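Side-chain contacts in transcriptional regulator (Saccharomonospora viridis, PDB 4KWA), which probably binds DNA as a TetR-family transcriptional regulator, most likely a repressor, and holds a choline ion in its ligand pocket: residues D97-S100 with V101-V105; A13-L16 with I17-G21; L56-N59 with V60-F64; D121-D124 with R125-Q128. All coordinates share one frame; numbering follows the deposited sequence. Where two conformers were deposited one is given.

Contact 1 of 4, residues D97-S100 with V101-V105. With CHT (choline ion), chain E.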
loop_
_atom_site.group_PDB
_atom_site.type_symbol
_atom_site.label_atom_id
_atom_site.label_comp_id
_atom_site.label_asym_id
_atom_site.label_seq_id
_atom_site.Cartn_x
_atom_site.Cartn_y
_atom_site.Cartn_z
ATOM N N ASP A 97 7.690 6.647 10.328
ATOM C CA ASP A 97 6.388 6.706 11.029
ATOM C C ASP A 97 5.281 7.173 10.126
ATOM O O ASP A 97 4.133 6.680 10.188
ATOM C CB ASP A 97 6.498 7.621 12.242
ATOM C CG ASP A 97 7.286 7.004 13.394
ATOM O OD1 ASP A 97 7.572 5.822 13.387
ATOM O OD2 ASP A 97 7.681 7.758 14.286
ATOM N N GLU A 98 5.549 8.200 9.312
ATOM C CA GLU A 98 4.535 8.654 8.393
ATOM C C GLU A 98 4.098 7.527 7.490
ATOM O O GLU A 98 2.895 7.291 7.333
ATOM C CB GLU A 98 5.017 9.888 7.630
ATOM C CG GLU A 98 5.164 11.105 8.534
ATOM C CD GLU A 98 5.638 12.339 7.772
ATOM O OE1 GLU A 98 5.961 12.222 6.591
ATOM O OE2 GLU A 98 5.643 13.438 8.318
ATOM N N TRP A 99 5.072 6.746 6.962
ATOM C CA TRP A 99 4.699 5.619 6.171
ATOM C C TRP A 99 3.809 4.678 6.926
ATOM O O TRP A 99 2.841 4.181 6.371
ATOM C CB TRP A 99 5.944 4.891 5.619
ATOM C CG TRP A 99 6.481 5.475 4.329
ATOM C CD1 TRP A 99 7.280 6.532 4.186
ATOM C CD2 TRP A 99 6.103 5.073 2.990
ATOM N NE1 TRP A 99 7.493 6.817 2.839
ATOM C CE2 TRP A 99 6.783 5.922 2.082
ATOM C CE3 TRP A 99 5.265 4.098 2.474
ATOM C CZ2 TRP A 99 6.681 5.788 0.660
ATOM C CZ3 TRP A 99 5.174 3.946 1.047
ATOM C CH2 TRP A 99 5.889 4.793 0.159
ATOM N N SER A 100 4.179 4.400 8.173
ATOM C CA SER A 100 3.408 3.492 9.024
ATOM C C SER A 100 1.953 3.924 9.111
ATOM O O SER A 100 1.053 3.090 9.112
ATOM C CB SER A 100 3.999 3.389 10.442
ATOM O OG SER A 100 5.303 2.815 10.471
ATOM N N VAL A 101 1.726 5.230 9.224
ATOM C CA VAL A 101 0.409 5.768 9.315
ATOM C C VAL A 101 -0.308 5.728 7.957
ATOM O O VAL A 101 -1.511 5.383 7.928
ATOM C CB VAL A 101 0.444 7.185 9.838
ATOM C CG1 VAL A 101 -0.958 7.797 9.748
ATOM C CG2 VAL A 101 0.979 7.137 11.264
ATOM N N TRP A 102 0.390 6.110 6.878
ATOM C CA TRP A 102 -0.236 6.059 5.536
ATOM C C TRP A 102 -0.709 4.679 5.157
ATOM O O TRP A 102 -1.848 4.580 4.632
ATOM C CB TRP A 102 0.503 6.777 4.395
ATOM C CG TRP A 102 0.656 8.260 4.657
ATOM C CD1 TRP A 102 1.826 8.906 4.889
ATOM C CD2 TRP A 102 -0.397 9.257 4.763
ATOM N NE1 TRP A 102 1.590 10.254 5.116
ATOM C CE2 TRP A 102 0.234 10.482 5.083
ATOM C CE3 TRP A 102 -1.824 9.215 4.699
ATOM C CZ2 TRP A 102 -0.477 11.671 5.230
ATOM C CZ3 TRP A 102 -2.542 10.405 4.830
ATOM C CH2 TRP A 102 -1.862 11.622 5.118
ATOM N N LEU A 103 0.065 3.649 5.460
ATOM C CA LEU A 103 -0.402 2.273 5.225
ATOM C C LEU A 103 -1.755 2.054 5.961
ATOM O O LEU A 103 -2.678 1.360 5.460
ATOM C CB LEU A 103 0.587 1.201 5.702
ATOM C CG LEU A 103 1.602 0.637 4.699
ATOM C CD1 LEU A 103 2.514 1.686 4.133
ATOM C CD2 LEU A 103 2.436 -0.497 5.223
ATOM N N GLN A 104 -1.890 2.582 7.164
ATOM C CA GLN A 104 -3.165 2.389 7.903
ATOM C C GLN A 104 -4.326 3.209 7.275
ATOM O O GLN A 104 -5.507 2.842 7.316
ATOM C CB GLN A 104 -2.949 2.710 9.377
ATOM C CG GLN A 104 -1.888 1.881 10.041
ATOM C CD GLN A 104 -1.679 2.370 11.474
ATOM O OE1 GLN A 104 -2.597 2.325 12.310
ATOM N NE2 GLN A 104 -0.501 2.740 11.748
ATOM N N VAL A 105 -3.933 4.359 6.754
ATOM C CA VAL A 105 -4.887 5.217 6.128
ATOM C C VAL A 105 -5.447 4.637 4.872
ATOM O O VAL A 105 -6.668 4.761 4.593
ATOM C CB VAL A 105 -4.292 6.606 5.898
ATOM C CG1 VAL A 105 -5.159 7.508 4.986
ATOM C CG2 VAL A 105 -4.251 7.270 7.255
HETATM C C4 CHT E . 1.478 10.022 0.056
HETATM C C5 CHT E . 2.763 9.980 0.884
HETATM C C6 CHT E . 2.773 7.510 1.073
HETATM C C7 CHT E . 4.554 8.820 1.965
HETATM C C8 CHT E . 4.223 8.594 -0.476
HETATM O O6 CHT E . 0.677 11.079 0.607
HETATM N N1 CHT E . 3.569 8.727 0.846
#
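Trp99 and Leu103, one turn apart on helix 94-109, meet where this helix of the TetR-type ligand-binding domain lines the choline pocket. The tight part is apolar. Leu103 CD1 comes in near the plane of the Trp99 indole, at its edge, 4.0 Å from CE3, so it does not compete with choline, which takes one face. Choline C7 sits over that face, offset toward the rim, 3.7 Å from Trp99 CE2, while choline C5 lies over a face of the Trp102 indole. A bulky quaternary ammonium cannot donate hydrogen bonds, and electron-rich tryptophan faces suit it well. Trp99 NE1, bonded to the carbonyl oxygen of Gln88, fixes the rotation of its ring. In Trp102, CG lies beside the backbone N (chi1 -61°), which lays CD1 against Glu98 O at 3.1 Å. That same oxygen accepts Trp102 N at 2.8 Å in an almost straight bond.

The other side of the helix is partly exposed at Ser100 and Gln104 and held by polar bonds in place of close apolar packing, though Gln104 also touches Thr107 of the second subunit. The long amide of Gln104 can reach several groups: OE1 accepts Tyr22 N, and NE2 donates to Ile17 O. NE2 also turns back to Ser100 O at 3.1 Å, approaching from 57° above the carbonyl plane and therefore away from its lone pairs.

Contact 2 of 4, residues A13-L16 with I17-G21. With EDO (1,2-ethanediol), chain D.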
loop_
_atom_site.group_PDB
_atom_site.type_symbol
_atom_site.label_atom_id
_atom_site.label_comp_id
_atom_site.label_asym_id
_atom_site.label_seq_id
_atom_site.Cartn_x
_atom_site.Cartn_y
_atom_site.Cartn_z
ATOM N N ALA A 13 -0.377 11.170 19.817
ATOM C CA ALA A 13 -1.227 10.195 19.079
ATOM C C ALA A 13 -0.638 9.722 17.777
ATOM O O ALA A 13 -0.674 8.514 17.500
ATOM C CB ALA A 13 -2.645 10.714 18.879
ATOM N N TRP A 14 -0.025 10.625 16.978
ATOM C CA TRP A 14 0.603 10.248 15.706
ATOM C C TRP A 14 1.678 9.200 15.829
ATOM O O TRP A 14 1.658 8.145 15.168
ATOM C CB TRP A 14 1.224 11.481 15.021
ATOM C CG TRP A 14 1.832 11.183 13.648
ATOM C CD1 TRP A 14 3.178 10.953 13.313
ATOM C CD2 TRP A 14 1.098 11.114 12.416
ATOM N NE1 TRP A 14 3.264 10.711 11.948
ATOM C CE2 TRP A 14 2.015 10.836 11.383
ATOM C CE3 TRP A 14 -0.248 11.243 12.105
ATOM C CZ2 TRP A 14 1.619 10.696 10.030
ATOM C CZ3 TRP A 14 -0.656 11.120 10.750
ATOM C CH2 TRP A 14 0.303 10.854 9.725
ATOM N N ARG A 15 2.550 9.434 16.810
ATOM C CA ARG A 15 3.648 8.538 17.114
ATOM C C ARG A 15 3.190 7.154 17.632
ATOM O O ARG A 15 3.659 6.112 17.135
ATOM C CB ARG A 15 4.621 9.251 18.057
ATOM C CG ARG A 15 5.880 8.442 18.380
ATOM C CD ARG A 15 6.830 9.141 19.285
ATOM N NE ARG A 15 6.272 9.727 20.494
ATOM C CZ ARG A 15 5.980 11.012 20.552
ATOM N NH1 ARG A 15 6.154 11.744 19.460
ATOM N NH2 ARG A 15 5.461 11.536 21.608
ATOM N N LEU A 16 2.188 7.169 18.514
ATOM C CA LEU A 16 1.623 5.942 19.026
ATOM C C LEU A 16 0.897 5.136 17.932
ATOM O O LEU A 16 1.062 3.911 17.831
ATOM C CB LEU A 16 0.734 6.247 20.223
ATOM C CG LEU A 16 1.341 6.825 21.506
ATOM C CD1 LEU A 16 0.278 7.039 22.601
ATOM C CD2 LEU A 16 2.423 5.831 21.945
ATOM N N ILE A 17 0.176 5.838 17.103
ATOM C CA ILE A 17 -0.571 5.220 16.002
ATOM C C ILE A 17 0.460 4.592 15.009
ATOM O O ILE A 17 0.292 3.493 14.544
ATOM C CB ILE A 17 -1.456 6.279 15.313
ATOM C CG1 ILE A 17 -2.654 6.622 16.205
ATOM C CG2 ILE A 17 -1.962 5.754 13.947
ATOM C CD1 ILE A 17 -3.416 7.870 15.841
ATOM N N ALA A 18 1.530 5.313 14.722
ATOM C CA ALA A 18 2.594 4.807 13.842
ATOM C C ALA A 18 3.264 3.574 14.349
ATOM O O ALA A 18 3.452 2.562 13.648
ATOM C CB ALA A 18 3.620 5.901 13.653
ATOM N N ARG A 19 3.627 3.597 15.632
ATOM C CA ARG A 19 4.428 2.486 16.157
ATOM C C ARG A 19 3.666 1.307 16.721
ATOM O O ARG A 19 4.204 0.192 16.791
ATOM C CB ARG A 19 5.376 3.090 17.195
ATOM C CG ARG A 19 6.147 4.189 16.525
ATOM C CD ARG A 19 7.274 4.723 17.350
ATOM N NE ARG A 19 7.878 5.812 16.632
ATOM C CZ ARG A 19 8.880 6.560 17.107
ATOM N NH1 ARG A 19 9.350 7.573 16.406
ATOM N NH2 ARG A 19 9.379 6.325 18.299
ATOM N N ARG A 20 2.411 1.513 17.090
ATOM C CA ARG A 20 1.598 0.463 17.690
ATOM C C ARG A 20 0.374 0.029 16.908
ATOM O O ARG A 20 -0.147 -1.062 17.164
ATOM C CB ARG A 20 1.152 0.928 19.100
ATOM C CG ARG A 20 2.283 1.284 20.090
ATOM C CD ARG A 20 1.710 1.364 21.528
ATOM N NE ARG A 20 2.443 2.235 22.443
ATOM C CZ ARG A 20 2.067 2.494 23.705
ATOM N NH1 ARG A 20 0.995 1.929 24.221
ATOM N NH2 ARG A 20 2.799 3.280 24.467
ATOM N N GLY A 21 -0.055 0.894 15.995
ATOM C CA GLY A 21 -1.253 0.738 15.204
ATOM C C GLY A 21 -2.480 1.385 15.876
ATOM O O GLY A 21 -2.757 1.251 17.106
HETATM C C1 EDO D . 6.623 6.310 21.668
HETATM O O1 EDO D . 6.001 7.489 22.422
HETATM C C2 EDO D . 5.678 5.484 20.783
HETATM O O2 EDO D . 5.442 4.039 20.994
#
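Arg20 N to Leu16 O and Ile17 N to Ala13 O, both 2.8 Å, are the shortest backbone bonds of this last stretch of helix 2-20. Gly21, the first residue to leave helical geometry, has a positive phi (91°) that suits glycine. Among the side chains, Arg15 NE donates to O1 of a 1,2-ethanediol molecule at 3.0 Å, a guest probably left from crystallisation. Arg19 NH1 forms a salt bridge with Asp97 of helix 94-109.

Two arginines one turn apart pack without their charged tips meeting. Arg15 CG, anti to its own N (chi1 -176°), stands over the centre of the Arg19 guanidinium, 3.7 Å from Arg19 NE. The chain of Arg15 then bends at chi3, and the two guanidinium planes end up 69° apart. Arginine suits this outer surface because its methylene stem can cover a neighbour's flat face while its head seeks polar partners. Leu16 and Arg20 run side by side in the same direction, with Leu16 CD2 lying 3.6 Å from Arg20 NH2. On the buried side Ile17 curls over the helix backbone, CG1 resting 3.0 Å from Ala13 O.

As the first helix of the DNA-binding domain, this one lies against three others: Ala13 and Leu16 face Ile30 of helix 27-34, Trp14 wedges between helix 48-71 and helix 94-109, and small Ala18 allows close approach to Val101.

Contact 3 of 4, residues L56-N59 with V60-F64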
loop_
_atom_site.group_PDB
_atom_site.type_symbol
_atom_site.label_atom_id
_atom_site.label_comp_id
_atom_site.label_asym_id
_atom_site.label_seq_id
_atom_site.Cartn_x
_atom_site.Cartn_y
_atom_site.Cartn_z
ATOM N N LEU A 56 -3.834 13.442 11.146
ATOM C CA LEU A 56 -3.447 13.304 9.720
ATOM C C LEU A 56 -3.386 14.736 9.132
ATOM O O LEU A 56 -2.477 15.071 8.371
ATOM C CB LEU A 56 -4.485 12.540 8.947
ATOM C CG LEU A 56 -4.587 11.073 9.290
ATOM C CD1 LEU A 56 -5.821 10.463 8.669
ATOM C CD2 LEU A 56 -3.370 10.360 8.776
ATOM N N ARG A 57 -4.366 15.549 9.447
ATOM C CA ARG A 57 -4.375 16.890 8.898
ATOM C C ARG A 57 -3.126 17.651 9.308
ATOM O O ARG A 57 -2.466 18.312 8.479
ATOM C CB ARG A 57 -5.605 17.642 9.363
ATOM C CG ARG A 57 -5.949 18.893 8.544
ATOM C CD ARG A 57 -7.095 19.683 9.152
ATOM N NE ARG A 57 -8.206 18.848 9.650
ATOM C CZ ARG A 57 -9.128 18.269 8.901
ATOM N NH1 ARG A 57 -10.127 17.599 9.474
ATOM N NH2 ARG A 57 -9.103 18.438 7.589
ATOM N N ARG A 58 -2.760 17.520 10.587
ATOM C CA ARG A 58 -1.559 18.202 11.080
ATOM C C ARG A 58 -0.302 17.668 10.395
ATOM O O ARG A 58 0.621 18.417 10.011
ATOM C CB ARG A 58 -1.419 18.079 12.631
ATOM C CG ARG A 58 -0.217 18.871 13.166
ATOM C CD ARG A 58 -0.077 18.655 14.699
ATOM N NE ARG A 58 1.277 18.990 15.152
ATOM C CZ ARG A 58 2.295 18.140 15.258
ATOM N NH1 ARG A 58 2.161 16.833 14.960
ATOM N NH2 ARG A 58 3.477 18.608 15.677
ATOM N N ASN A 59 -0.246 16.371 10.173
ATOM C CA ASN A 59 0.932 15.842 9.561
ATOM C C ASN A 59 1.041 16.196 8.107
ATOM O O ASN A 59 2.152 16.367 7.600
ATOM C CB ASN A 59 0.975 14.329 9.760
ATOM C CG ASN A 59 2.097 13.718 9.018
ATOM O OD1 ASN A 59 1.932 13.403 7.810
ATOM N ND2 ASN A 59 3.276 13.766 9.608
ATOM N N VAL A 60 -0.074 16.241 7.395
ATOM C CA VAL A 60 -0.031 16.586 5.940
ATOM C C VAL A 60 0.539 17.971 5.843
ATOM O O VAL A 60 1.357 18.233 4.964
ATOM C CB VAL A 60 -1.418 16.499 5.273
ATOM C CG1 VAL A 60 -1.561 17.340 3.974
ATOM C CG2 VAL A 60 -1.822 15.049 5.117
ATOM N N LYS A 61 0.140 18.862 6.740
ATOM C CA LYS A 61 0.724 20.210 6.725
ATOM C C LYS A 61 2.223 20.244 7.048
ATOM O O LYS A 61 2.989 20.971 6.449
ATOM C CB LYS A 61 -0.022 21.075 7.735
ATOM C CG LYS A 61 0.689 22.360 8.113
ATOM C CD LYS A 61 -0.214 23.399 8.734
ATOM C CE LYS A 61 -0.697 24.363 7.661
ATOM N NZ LYS A 61 0.417 25.207 7.124
ATOM N N LEU A 62 2.647 19.558 8.103
ATOM C CA LEU A 62 4.052 19.505 8.437
ATOM C C LEU A 62 4.835 19.026 7.243
ATOM O O LEU A 62 5.940 19.541 6.938
ATOM C CB LEU A 62 4.281 18.442 9.554
ATOM C CG LEU A 62 3.797 18.781 10.970
ATOM C CD1 LEU A 62 3.856 17.533 11.843
ATOM C CD2 LEU A 62 4.568 19.963 11.573
ATOM N N ALA A 63 4.300 18.004 6.598
ATOM C CA ALA A 63 5.029 17.329 5.477
ATOM C C ALA A 63 5.176 18.218 4.248
ATOM O O ALA A 63 6.198 18.214 3.591
ATOM C CB ALA A 63 4.379 16.010 5.116
ATOM N N PHE A 64 4.168 19.022 4.002
ATOM C CA PHE A 64 4.212 19.953 2.938
ATOM C C PHE A 64 5.147 21.148 3.267
ATOM O O PHE A 64 5.960 21.575 2.452
ATOM C CB PHE A 64 2.807 20.397 2.630
ATOM C CG PHE A 64 2.763 21.431 1.549
ATOM C CD1 PHE A 64 2.883 21.058 0.221
ATOM C CD2 PHE A 64 2.591 22.773 1.877
ATOM C CE1 PHE A 64 2.874 22.030 -0.788
ATOM C CE2 PHE A 64 2.545 23.723 0.883
ATOM C CZ PHE A 64 2.688 23.340 -0.441
#
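Arg58 and Leu62, one helical turn apart, make the clearest side-chain pairing here. Leu62 CD1 stands over one face of the Arg58 guanidinium, 3.5 Å above its plane and offset toward the rim, with NH1 the nearest atom at 3.6 Å. The arginine chain is extended from CG to NE, which carries the flat head along the helix to the leucine. A guanidinium forms hydrogen bonds in its plane and solvates poorly over its faces, so a methyl group is a fitting cover. A weak, long ion pair joins NH2 to Glu11.

The backbone bonds are regular alpha-helical ones. Val60 N reaches Leu56 O at 2.8 Å, and Lys61 N to Arg57 O is longer at 3.2 Å. Val60 CG2, anti to its carbonyl carbon, also rests against Leu56 O at 3.3 Å.

These residues belong to helix 48-71, the long helix that in TetR-family proteins leads from the DNA-binding domain into the ligand-binding domain. Its inner face is apolar: Leu56 packs on Trp14, Val101 and Val105, while beta-branched Val60 packs on Trp102 and Ala122.

Asn59 is the polar exception on that buried face. Its CG is anti to the backbone N (chi1 174°), and ND2 donates to Glu98 OE2, the carboxylate oxygen that also forms a salt bridge with Arg66. OD1 has no partner anywhere in the model; it lies 3.5 Å from Val60 N, but the angle is too poor for a bond. Ala63 CB is 4.5 Å from OD1.

Contact 4 of 4, residues D121-D124 with R125-Q128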
loop_
_atom_site.group_PDB
_atom_site.type_symbol
_atom_site.label_atom_id
_atom_site.label_comp_id
_atom_site.label_asym_id
_atom_site.label_seq_id
_atom_site.Cartn_x
_atom_site.Cartn_y
_atom_site.Cartn_z
ATOM N N ASP A 121 -7.281 14.494 -1.087
ATOM C CA ASP A 121 -6.731 15.839 -1.334
ATOM C C ASP A 121 -5.229 15.856 -1.127
ATOM O O ASP A 121 -4.554 16.587 -1.811
ATOM C CB ASP A 121 -7.311 16.841 -0.372
ATOM C CG ASP A 121 -8.719 17.170 -0.677
ATOM O OD1 ASP A 121 -9.230 16.755 -1.757
ATOM O OD2 ASP A 121 -9.302 17.820 0.187
ATOM N N ALA A 122 -4.680 15.178 -0.108
ATOM C CA ALA A 122 -3.249 15.198 0.096
ATOM C C ALA A 122 -2.530 14.513 -1.119
ATOM O O ALA A 122 -1.554 15.036 -1.632
ATOM C CB ALA A 122 -2.806 14.506 1.397
ATOM N N TYR A 123 -3.073 13.377 -1.578
ATOM C CA TYR A 123 -2.523 12.643 -2.689
ATOM C C TYR A 123 -2.486 13.525 -3.929
ATOM O O TYR A 123 -1.460 13.620 -4.662
ATOM C CB TYR A 123 -3.383 11.380 -2.998
ATOM C CG TYR A 123 -2.893 10.755 -4.242
ATOM C CD1 TYR A 123 -1.822 9.971 -4.209
ATOM C CD2 TYR A 123 -3.505 10.994 -5.448
ATOM C CE1 TYR A 123 -1.282 9.431 -5.329
ATOM C CE2 TYR A 123 -2.987 10.484 -6.592
ATOM C CZ TYR A 123 -1.863 9.682 -6.524
ATOM O OH TYR A 123 -1.360 9.118 -7.711
ATOM N N ASP A 124 -3.622 14.088 -4.237
ATOM C CA ASP A 124 -3.778 14.967 -5.395
ATOM C C ASP A 124 -2.779 16.110 -5.427
ATOM O O ASP A 124 -2.266 16.459 -6.492
ATOM C CB ASP A 124 -5.145 15.611 -5.403
ATOM C CG ASP A 124 -6.259 14.686 -5.810
ATOM O OD1 ASP A 124 -5.986 13.497 -6.172
ATOM O OD2 ASP A 124 -7.439 15.164 -5.767
ATOM N N ARG A 125 -2.443 16.651 -4.263
ATOM C CA ARG A 125 -1.505 17.755 -4.214
ATOM C C ARG A 125 -0.119 17.295 -4.600
ATOM O O ARG A 125 0.600 17.945 -5.350
ATOM C CB ARG A 125 -1.512 18.383 -2.832
ATOM C CG ARG A 125 -0.722 19.642 -2.785
ATOM C CD ARG A 125 -0.759 20.258 -1.382
ATOM N NE ARG A 125 -0.632 21.688 -1.499
ATOM C CZ ARG A 125 -0.799 22.505 -0.450
ATOM N NH1 ARG A 125 -1.090 21.983 0.769
ATOM N NH2 ARG A 125 -0.736 23.815 -0.618
ATOM N N TRP A 126 0.223 16.092 -4.176
ATOM C CA TRP A 126 1.528 15.514 -4.425
ATOM C C TRP A 126 1.605 15.147 -5.905
ATOM O O TRP A 126 2.605 15.416 -6.574
ATOM C CB TRP A 126 1.633 14.312 -3.484
ATOM C CG TRP A 126 2.530 13.211 -3.841
ATOM C CD1 TRP A 126 2.177 11.934 -4.076
ATOM C CD2 TRP A 126 3.927 13.284 -3.960
ATOM N NE1 TRP A 126 3.293 11.166 -4.348
ATOM C CE2 TRP A 126 4.399 11.978 -4.247
ATOM C CE3 TRP A 126 4.832 14.305 -3.834
ATOM C CZ2 TRP A 126 5.730 11.714 -4.492
ATOM C CZ3 TRP A 126 6.166 14.030 -4.029
ATOM C CH2 TRP A 126 6.604 12.747 -4.359
ATOM N N TYR A 127 0.536 14.556 -6.382
ATOM C CA TYR A 127 0.410 14.128 -7.719
ATOM C C TYR A 127 0.651 15.334 -8.660
ATOM O O TYR A 127 1.484 15.272 -9.575
ATOM C CB TYR A 127 -0.962 13.549 -7.938
ATOM C CG TYR A 127 -1.271 13.158 -9.380
ATOM C CD1 TYR A 127 -0.860 11.964 -9.911
ATOM C CD2 TYR A 127 -2.009 13.978 -10.171
ATOM C CE1 TYR A 127 -1.236 11.592 -11.162
ATOM C CE2 TYR A 127 -2.332 13.631 -11.452
ATOM C CZ TYR A 127 -1.907 12.438 -11.949
ATOM O OH TYR A 127 -2.286 12.140 -13.252
ATOM N N GLN A 128 -0.017 16.418 -8.392
ATOM C CA GLN A 128 0.193 17.671 -9.177
ATOM C C GLN A 128 1.613 18.239 -9.075
ATOM O O GLN A 128 2.142 18.683 -10.093
ATOM C CB GLN A 128 -0.870 18.710 -8.901
ATOM C CG GLN A 128 -2.302 18.279 -9.166
ATOM C CD GLN A 128 -2.680 17.850 -10.618
ATOM O OE1 GLN A 128 -3.698 17.161 -10.842
ATOM N NE2 GLN A 128 -1.894 18.225 -11.559
#
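Tyr123 lays its ring beside that of Tyr127, one turn on, but the two barely overlap: the centroids are 5.9 Å apart and the planes meet at 30°, so this is a slid pair and not a full stack. The touching is done at its margins. Tyr123 CE2 packs on Tyr127 CB at 3.9 Å, and Tyr123 OH lies 3.6 Å from Tyr127 CD1. Both side chains have CG anti to the backbone N (chi1 173° and 175°), which sends the rings out in a similar direction from successive turns. Tyrosine suits both places, offering an apolar ring to its neighbour and a hydroxyl to the next helix: Tyr123 OH bonds with Ser156 OG and with Lys170 NZ of the second subunit, and Tyr127 OH with Asp149.

On the other flank of Tyr123, CE1 meets Trp126 CD1 more loosely, at 4.4 Å. Trp126 is buried, and its side chain comes within about 5 Å of the bound choline.

Along the backbone, Tyr127 N reaches Tyr123 O at 2.8 Å. Arg125 N is shared, bonding Asp121 O at 3.2 Å and, weakly, Ala122 O. The solvent side carries Asp121, Arg125 and Gln128; the stem of Gln128, bent at chi2, folds over the helix surface, CG 3.2 Å from Asp124 O, and the Arg125 head makes a cation-pi contact with Phe64.

This part of helix 113-139 meets helix 48-71 through Ala122 and Arg125 and helix 148-168 through Trp126 and Tyr127, while Tyr123, Asp124 and Tyr127 reach the second subunit.

In the fold
Along the chain the order is contact 2, contact 3, contact 1 and contact 4, on helices 2-20, 48-71, 94-109 and 113-139 of an all-helical chain. Contact 1 touches contacts 2 and 3, their centres about 9 and 12 Å away, and contacts 2 and 3 touch each other around Trp14. Contact 3 also meets contact 4, 12 Å between centres. Contacts 2 and 4, about 24 Å apart, lie on opposite sides of the chain's centre and do not touch. Contacts 1 and 4 come near the choline, so a continuous packed path runs from the pocket to the DNA-binding domain, consistent with the ligand-controlled DNA binding known in TetR regulators.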